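Local coordinates for protein Cif (Cell cycle inhibiting factor) (PDB 3EFY) that deamidates a single glutamine of host NEDD8 to glutamate, thereby silencing cullin-RING ubiquitin ligases and blocking the host cell cycle, at residues F27-F31 / E32-T36; D114-C117 / N118-C122; K173-E176 / I177-L181. One frame throughout, in Å; residues are numbered along the deposited sequence.

Overall arrangement
The chain is the C-terminal, catalytic part of Cif, an antiparallel sheet flanked by helices in a fold of the papain-like (CA) clan. Contact 1 comes first, in the loop between helices 10-22 and 39-47; contact 2 follows on helix 113-124, and contact 3 lies last, on helix 168-184. Between centres, contacts 1 and 2 are about 25 Å apart, 1 and 3 about 21 Å, and 2 and 3, on opposite sides of the chain's centre, about 33 Å. Contacts 1 and 2 each have a side chain within about 10 Å of probable active-site residues (Cys10; His66 and Gln86). Contacts 1 and 3 both touch the second subunit, and contact 3 is away from the site.

Contact 1: F27-F31 / E32-T36; sequences FSYCF and ENEQT
Glu34 reaches back along its own chain to take the amide hydrogen of Cys30. The bond from Cys30 N to Glu34 OE2 is 2.9 Å long and nearly straight at 170°, and it uses the anti lone pair of the oxygen. A glutamate suits this place because its chain is long enough to fold back: CG is held beside its own backbone N (chi1 -54°), and a second bend at chi2 brings OE2 to the N-H of Cys30. Glu34 OE2 also accepts a hydrogen from a water, 2.6 Å away, which gives its other hydrogen to Ser28 O. The backbone between Cys30 and Glu34 turns here: residues 30-33 form a type I turn, closed by Asn33 N on Cys30 O at 2.9 Å, with the donor lying above the carbonyl plane. A weak bond from Glu34 N to Phe31 O, 3.4 Å, closes an overlapping turn. Phe31 O also receives Gln162 NE2 from strand 159-166, and Gln162 OE1 binds Tyr29 OH. Glu34 CG approaches the Tyr29 ring obliquely, 3.7 Å from Tyr29 CE1. Asn33 ND2 lies 3.5 Å from Cys30 SG; Cys30, a small residue, fits where Ser28 of the second subunit packs. Serine suits position 28 because its short hydroxyl, OG, hydrogen-bonds Tyr29 O of the second subunit, a bond made in both directions across the interface.

Contact 2: D114-C117 / N118-C122; sequences DDIC and NYFSC
Ile116 and Phe120, one helical turn apart, pack their side chains together on the inner face of helix 113-124. The isoleucine supplies the bump: CG1 is anti to the backbone N (chi1 -176°), which sends it along the helix until it meets Phe120 CZ at 3.7 Å. Its terminal methyl CD1 goes on to touch Tyr119 CD2 at 4.0 Å, so one beta-branched chain, restricted in its rotation, lies against both rings where they come together. Phe120 takes a different first torsion, with CG beside its own backbone N (chi1 -62°), and this lays the ring back over the preceding turn. One face of that ring covers Ile116 O, which sits 3.5 Å from its plane, offset toward the rim; the same oxygen accepts Phe120 N at 3.0 Å. Ile116 O also lies at the edge of the Tyr119 ring, near its plane. Small and soft, Cys117 fits beside the phenylalanine: SG lies 5.3 Å from the Phe120 ring centroid in an oblique sulfur-aromatic contact. On the polar outer face a water gives a hydrogen to each of Asp115 OD1 and Asn118 OD1, two acceptors that could not bond each other directly. Phe120 makes T-shaped contacts with Phe159 and Phe161 of strand 159-166 and reaches Leu39 and Leu42 of helix 39-47, where Cys117 touches Leu46. Tyr119, its side chain about 7 Å from that of the probable active-site residue His66, binds Asp61 through its hydroxyl and packs with Tyr68 of strand 66-72, while Ile116 rests on Leu136 of helix 130-137.

Contact 3: K173-E176 / I177-L181; sequences KNIE and IIKSL
Ile177 runs alongside Lys173 and Asn174, pointing the same way as both, on the amphipathic helix 168-184, one face of which packs against the second subunit. Its CD1 methyl comes 3.7 Å from Lys173 CG and 3.6 Å from Asn174 OD1, so a branched apolar chain touches the lysine stem and the amide oxygen at once. The torsion that holds CG1 beside its own backbone N (chi1 -65°) turns the chain back toward the preceding turn, where CG1 is also close to Lys173 O. Lys173 itself is extended over its first two torsions and then bent at chi3 and chi4, which forms a hydrogen bond from Lys173 NZ to Asn174 OD1, 2.6 Å, above the plane of the amide carbonyl. Both polar ends are tied further, Lys173 NZ to Asp23 O and Asn174 ND2 to Leu20 O and Asp23 O, so these two residues pin the helix to the end of helix 10-22. The other side is ionic. Glu176 and Lys179 cross at an angle, and Lys179 NZ forms a salt bridge with Glu176 OE2, 2.9 Å long, met on the syn side and 26° out of the carboxylate plane. An acid followed three residues later by a lysine suits an open helical surface, since the two side chains rise from adjacent turns. The bend at chi3 of Lys179 brings Lys179 CE to 4.0 Å from Ile175 CG2. Ile177 packs on Val12, Leu181 on Ile17 and Ile178 on its own counterpart, Ile178, all of the second subunit, so these apolar side chains are buried in the dimer contact. Within its own helix, the CG2 methyl of Ile178 lies 3.3 Å from Ile175 O.

Contact 1: F27-F31 / E32-T36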
loop_
_atom_site.group_PDB
_atom_site.type_symbol
_atom_site.label_atom_id
_atom_site.label_comp_id
_atom_site.label_asym_id
_atom_site.label_seq_id
_atom_site.Cartn_x
_atom_site.Cartn_y
_atom_site.Cartn_z
ATOM N N PHE A 27 -4.362 7.813 8.252
ATOM C CA PHE A 27 -4.221 8.530 6.995
ATOM C C PHE A 27 -3.929 7.550 5.869
ATOM O O PHE A 27 -2.947 6.777 5.909
ATOM C CB PHE A 27 -3.110 9.586 6.996
ATOM C CG PHE A 27 -3.014 10.305 5.704
ATOM C CD1 PHE A 27 -3.959 11.265 5.359
ATOM C CD2 PHE A 27 -2.043 9.994 4.777
ATOM C CE1 PHE A 27 -3.905 11.919 4.137
ATOM C CE2 PHE A 27 -1.989 10.642 3.555
ATOM C CZ PHE A 27 -2.935 11.615 3.226
ATOM N N SER A 28 -4.786 7.600 4.859
ATOM C CA SER A 28 -4.550 6.866 3.622
ATOM C C SER A 28 -4.634 7.843 2.445
ATOM O O SER A 28 -5.667 8.454 2.182
ATOM C CB SER A 28 -5.555 5.722 3.409
ATOM O OG SER A 28 -5.400 4.762 4.426
ATOM N N TYR A 29 -3.529 7.972 1.740
ATOM C CA TYR A 29 -3.423 8.806 0.559
ATOM C C TYR A 29 -4.402 8.323 -0.523
ATOM O O TYR A 29 -4.504 7.135 -0.765
ATOM C CB TYR A 29 -1.982 8.721 0.008
ATOM C CG TYR A 29 -1.751 9.410 -1.310
ATOM C CD1 TYR A 29 -1.502 10.784 -1.368
ATOM C CD2 TYR A 29 -1.854 8.721 -2.502
ATOM C CE1 TYR A 29 -1.299 11.421 -2.591
ATOM C CE2 TYR A 29 -1.696 9.373 -3.705
ATOM C CZ TYR A 29 -1.427 10.706 -3.740
ATOM O OH TYR A 29 -1.242 11.355 -4.937
ATOM N N CYS A 30 -5.094 9.269 -1.156
ATOM C CA CYS A 30 -5.982 8.964 -2.242
ATOM C C CYS A 30 -5.853 10.091 -3.291
ATOM O O CYS A 30 -6.401 11.171 -3.138
ATOM C CB CYS A 30 -7.401 8.823 -1.716
ATOM S SG CYS A 30 -8.575 8.387 -3.009
ATOM N N PHE A 31 -5.124 9.794 -4.361
ATOM C CA PHE A 31 -4.789 10.767 -5.389
ATOM C C PHE A 31 -5.934 11.689 -5.793
ATOM O O PHE A 31 -5.781 12.900 -5.842
ATOM C CB PHE A 31 -4.247 10.037 -6.626
ATOM C CG PHE A 31 -4.090 10.918 -7.812
ATOM C CD1 PHE A 31 -3.098 11.905 -7.856
ATOM C CD2 PHE A 31 -4.947 10.793 -8.879
ATOM C CE1 PHE A 31 -2.967 12.721 -8.928
ATOM C CE2 PHE A 31 -4.808 11.611 -9.984
ATOM C CZ PHE A 31 -3.824 12.589 -10.012
ATOM N N GLU A 32 -7.092 11.105 -6.096
ATOM C CA GLU A 32 -8.199 11.886 -6.590
ATOM C C GLU A 32 -8.736 12.925 -5.633
ATOM O O GLU A 32 -9.324 13.936 -6.081
ATOM C CB GLU A 32 -9.327 10.973 -7.060
ATOM C CG GLU A 32 -8.965 10.185 -8.299
ATOM C CD GLU A 32 -8.801 11.021 -9.572
ATOM O OE1 GLU A 32 -9.226 12.204 -9.624
ATOM O OE2 GLU A 32 -8.260 10.449 -10.564
ATOM N N ASN A 33 -8.548 12.714 -4.340
ATOM C CA ASN A 33 -9.096 13.608 -3.326
ATOM C C ASN A 33 -8.118 14.583 -2.688
ATOM O O ASN A 33 -8.508 15.422 -1.860
ATOM C CB ASN A 33 -9.753 12.766 -2.250
ATOM C CG ASN A 33 -10.868 11.932 -2.774
ATOM O OD1 ASN A 33 -11.561 12.303 -3.708
ATOM N ND2 ASN A 33 -11.056 10.772 -2.144
ATOM N N GLU A 34 -6.836 14.516 -3.035
ATOM C CA GLU A 34 -5.870 15.376 -2.397
ATOM C C GLU A 34 -5.867 16.775 -2.958
ATOM O O GLU A 34 -6.271 17.046 -4.127
ATOM C CB GLU A 34 -4.437 14.767 -2.476
ATOM C CG GLU A 34 -4.344 13.331 -1.926
ATOM C CD GLU A 34 -4.691 13.143 -0.447
ATOM O OE1 GLU A 34 -4.819 14.132 0.335
ATOM O OE2 GLU A 34 -4.923 11.967 -0.024
ATOM N N GLN A 35 -5.384 17.694 -2.136
ATOM C CA GLN A 35 -5.201 19.052 -2.554
ATOM C C GLN A 35 -4.103 19.152 -3.600
ATOM O O GLN A 35 -3.117 18.418 -3.562
ATOM C CB GLN A 35 -4.856 19.956 -1.393
ATOM C CG GLN A 35 -5.940 20.009 -0.295
ATOM C CD GLN A 35 -7.259 20.479 -0.837
ATOM O OE1 GLN A 35 -8.245 19.717 -0.854
ATOM N NE2 GLN A 35 -7.284 21.696 -1.359
ATOM N N THR A 36 -4.296 20.056 -4.529
ATOM C CA THR A 36 -3.301 20.296 -5.609
ATOM C C THR A 36 -2.742 21.704 -5.635
ATOM O O THR A 36 -3.386 22.658 -5.227
ATOM C CB THR A 36 -3.857 19.898 -6.981
ATOM O OG1 THR A 36 -4.954 20.737 -7.328
ATOM C CG2 THR A 36 -4.293 18.414 -7.019
HETATM O O HOH W 1 -6.630 11.061 1.719
#

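Contact 2: D114-C117 / N118-C122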
loop_
_atom_site.group_PDB
_atom_site.type_symbol
_atom_site.label_atom_id
_atom_site.label_comp_id
_atom_site.label_asym_id
_atom_site.label_seq_id
_atom_site.Cartn_x
_atom_site.Cartn_y
_atom_site.Cartn_z
ATOM N N ASP A 114 17.066 22.391 -7.546
ATOM C CA ASP A 114 17.047 23.522 -8.450
ATOM C C ASP A 114 17.008 23.113 -9.938
ATOM O O ASP A 114 16.450 23.845 -10.740
ATOM C CB ASP A 114 18.304 24.364 -8.267
ATOM C CG ASP A 114 18.285 25.202 -7.022
ATOM O OD1 ASP A 114 17.222 25.398 -6.419
ATOM O OD2 ASP A 114 19.385 25.671 -6.667
ATOM N N ASP A 115 17.641 21.984 -10.276
ATOM C CA ASP A 115 17.695 21.545 -11.682
ATOM C C ASP A 115 16.304 21.066 -12.146
ATOM O O ASP A 115 15.885 21.369 -13.287
ATOM C CB ASP A 115 18.721 20.465 -11.895
ATOM C CG ASP A 115 20.161 21.016 -11.918
ATOM O OD1 ASP A 115 20.326 22.227 -12.165
ATOM O OD2 ASP A 115 21.086 20.216 -11.695
ATOM N N ILE A 116 15.604 20.333 -11.288
ATOM C CA ILE A 116 14.258 19.856 -11.699
ATOM C C ILE A 116 13.280 21.051 -11.711
ATOM O O ILE A 116 12.429 21.152 -12.571
ATOM C CB ILE A 116 13.762 18.607 -10.888
ATOM C CG1 ILE A 116 12.413 18.109 -11.429
ATOM C CG2 ILE A 116 13.625 18.926 -9.423
ATOM C CD1 ILE A 116 12.491 17.348 -12.676
ATOM N N CYS A 117 13.434 21.984 -10.770
ATOM C CA CYS A 117 12.667 23.210 -10.769
ATOM C C CYS A 117 12.896 24.104 -12.003
ATOM O O CYS A 117 11.970 24.697 -12.568
ATOM C CB CYS A 117 12.879 23.964 -9.450
ATOM S SG CYS A 117 12.080 23.064 -8.088
ATOM N N ASN A 118 14.135 24.190 -12.441
ATOM C CA ASN A 118 14.442 24.911 -13.659
ATOM C C ASN A 118 13.725 24.246 -14.824
ATOM O O ASN A 118 13.149 24.933 -15.672
ATOM C CB ASN A 118 15.935 24.913 -13.926
ATOM C CG ASN A 118 16.291 25.614 -15.255
ATOM O OD1 ASN A 118 16.649 24.966 -16.250
ATOM N ND2 ASN A 118 16.155 26.944 -15.282
ATOM N N TYR A 119 13.718 22.916 -14.842
ATOM C CA TYR A 119 12.963 22.179 -15.875
ATOM C C TYR A 119 11.472 22.566 -15.871
ATOM O O TYR A 119 10.877 22.861 -16.920
ATOM C CB TYR A 119 13.180 20.614 -15.760
ATOM C CG TYR A 119 12.107 19.855 -16.453
ATOM C CD1 TYR A 119 12.082 19.761 -17.840
ATOM C CD2 TYR A 119 11.005 19.361 -15.739
ATOM C CE1 TYR A 119 11.042 19.165 -18.491
ATOM C CE2 TYR A 119 9.966 18.734 -16.381
ATOM C CZ TYR A 119 9.985 18.635 -17.760
ATOM O OH TYR A 119 8.953 18.075 -18.433
ATOM N N PHE A 120 10.826 22.581 -14.692
ATOM C CA PHE A 120 9.414 22.954 -14.625
ATOM C C PHE A 120 9.207 24.341 -15.239
ATOM O O PHE A 120 8.268 24.584 -16.022
ATOM C CB PHE A 120 8.895 23.022 -13.167
ATOM C CG PHE A 120 8.942 21.726 -12.394
ATOM C CD1 PHE A 120 8.809 20.506 -12.978
ATOM C CD2 PHE A 120 9.069 21.774 -11.016
ATOM C CE1 PHE A 120 8.872 19.377 -12.234
ATOM C CE2 PHE A 120 9.093 20.670 -10.276
ATOM C CZ PHE A 120 9.004 19.455 -10.855
ATOM N N SER A 121 10.102 25.252 -14.876
ATOM C CA SER A 121 10.000 26.623 -15.353
ATOM C C SER A 121 10.129 26.702 -16.883
ATOM O O SER A 121 9.313 27.321 -17.542
ATOM C CB SER A 121 11.044 27.508 -14.677
ATOM O OG SER A 121 10.812 28.842 -15.098
ATOM N N CYS A 122 11.131 26.039 -17.428
ATOM C CA CYS A 122 11.322 26.000 -18.891
ATOM C C CYS A 122 10.137 25.368 -19.619
ATOM O O CYS A 122 9.610 25.945 -20.561
ATOM C CB CYS A 122 12.594 25.240 -19.247
ATOM S SG CYS A 122 14.100 26.067 -18.753
HETATM O O HOH W 2 19.176 23.541 -14.895
#

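Contact 3: K173-E176 / I177-L181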
loop_
_atom_site.group_PDB
_atom_site.type_symbol
_atom_site.label_atom_id
_atom_site.label_comp_id
_atom_site.label_asym_id
_atom_site.label_seq_id
_atom_site.Cartn_x
_atom_site.Cartn_y
_atom_site.Cartn_z
ATOM N N LYS A 173 8.786 1.751 7.524
ATOM C CA LYS A 173 7.783 0.791 7.932
ATOM C C LYS A 173 6.990 0.279 6.727
ATOM O O LYS A 173 6.771 -0.920 6.592
ATOM C CB LYS A 173 6.815 1.422 8.936
ATOM C CG LYS A 173 5.517 0.647 9.151
ATOM C CD LYS A 173 4.364 1.481 9.799
ATOM C CE LYS A 173 3.983 2.831 9.034
ATOM N NZ LYS A 173 2.820 2.807 8.043
ATOM N N ASN A 174 6.569 1.185 5.837
ATOM C CA ASN A 174 5.803 0.748 4.676
ATOM C C ASN A 174 6.565 -0.111 3.664
ATOM O O ASN A 174 5.982 -0.969 3.015
ATOM C CB ASN A 174 5.125 1.945 3.988
ATOM C CG ASN A 174 3.991 2.534 4.847
ATOM O OD1 ASN A 174 3.401 1.834 5.676
ATOM N ND2 ASN A 174 3.691 3.806 4.648
ATOM N N ILE A 175 7.871 0.106 3.549
ATOM C CA ILE A 175 8.687 -0.737 2.666
ATOM C C ILE A 175 8.795 -2.121 3.269
ATOM O O ILE A 175 8.691 -3.094 2.559
ATOM C CB ILE A 175 10.059 -0.158 2.417
ATOM C CG1 ILE A 175 9.951 1.098 1.541
ATOM C CG2 ILE A 175 10.971 -1.210 1.706
ATOM C CD1 ILE A 175 11.213 1.940 1.512
ATOM N N GLU A 176 8.977 -2.205 4.587
ATOM C CA GLU A 176 8.954 -3.520 5.232
ATOM C C GLU A 176 7.637 -4.258 4.982
ATOM O O GLU A 176 7.604 -5.454 4.723
ATOM C CB GLU A 176 9.284 -3.410 6.723
ATOM C CG GLU A 176 10.723 -3.025 6.977
ATOM C CD GLU A 176 11.715 -3.974 6.283
ATOM O OE1 GLU A 176 11.609 -5.215 6.486
ATOM O OE2 GLU A 176 12.586 -3.489 5.519
ATOM N N ILE A 177 6.517 -3.534 5.050
ATOM C CA ILE A 177 5.238 -4.134 4.775
ATOM C C ILE A 177 5.108 -4.631 3.345
ATOM O O ILE A 177 4.670 -5.773 3.121
ATOM C CB ILE A 177 4.079 -3.137 5.152
ATOM C CG1 ILE A 177 4.047 -2.857 6.655
ATOM C CG2 ILE A 177 2.761 -3.677 4.645
ATOM C CD1 ILE A 177 3.412 -1.490 6.982
ATOM N N ILE A 178 5.500 -3.827 2.359
ATOM C CA ILE A 178 5.368 -4.251 0.971
ATOM C C ILE A 178 6.233 -5.503 0.668
ATOM O O ILE A 178 5.774 -6.392 -0.056
ATOM C CB ILE A 178 5.553 -3.066 -0.010
ATOM C CG1 ILE A 178 4.891 -3.349 -1.362
ATOM C CG2 ILE A 178 6.969 -2.709 -0.190
ATOM C CD1 ILE A 178 4.832 -2.096 -2.281
ATOM N N LYS A 179 7.407 -5.587 1.276
ATOM C CA LYS A 179 8.294 -6.730 1.026
ATOM C C LYS A 179 7.658 -7.968 1.628
ATOM O O LYS A 179 7.645 -9.023 1.002
ATOM C CB LYS A 179 9.678 -6.512 1.635
ATOM C CG LYS A 179 10.463 -5.426 0.967
ATOM C CD LYS A 179 11.929 -5.430 1.401
ATOM C CE LYS A 179 12.110 -4.886 2.770
ATOM N NZ LYS A 179 13.564 -4.976 3.208
ATOM N N SER A 180 7.078 -7.794 2.815
ATOM C CA SER A 180 6.374 -8.914 3.492
ATOM C C SER A 180 5.175 -9.397 2.650
ATOM O O SER A 180 4.983 -10.603 2.395
ATOM C CB SER A 180 5.983 -8.514 4.910
ATOM O OG SER A 180 5.414 -9.605 5.582
ATOM N N LEU A 181 4.355 -8.458 2.200
ATOM C CA LEU A 181 3.199 -8.798 1.424
ATOM C C LEU A 181 3.575 -9.526 0.143
ATOM O O LEU A 181 2.955 -10.533 -0.205
ATOM C CB LEU A 181 2.389 -7.538 1.087
ATOM C CG LEU A 181 1.618 -6.883 2.196
ATOM C CD1 LEU A 181 0.994 -5.582 1.618
ATOM C CD2 LEU A 181 0.557 -7.809 2.671
HETATM O O HOH W 3 13.426 -2.151 3.672
#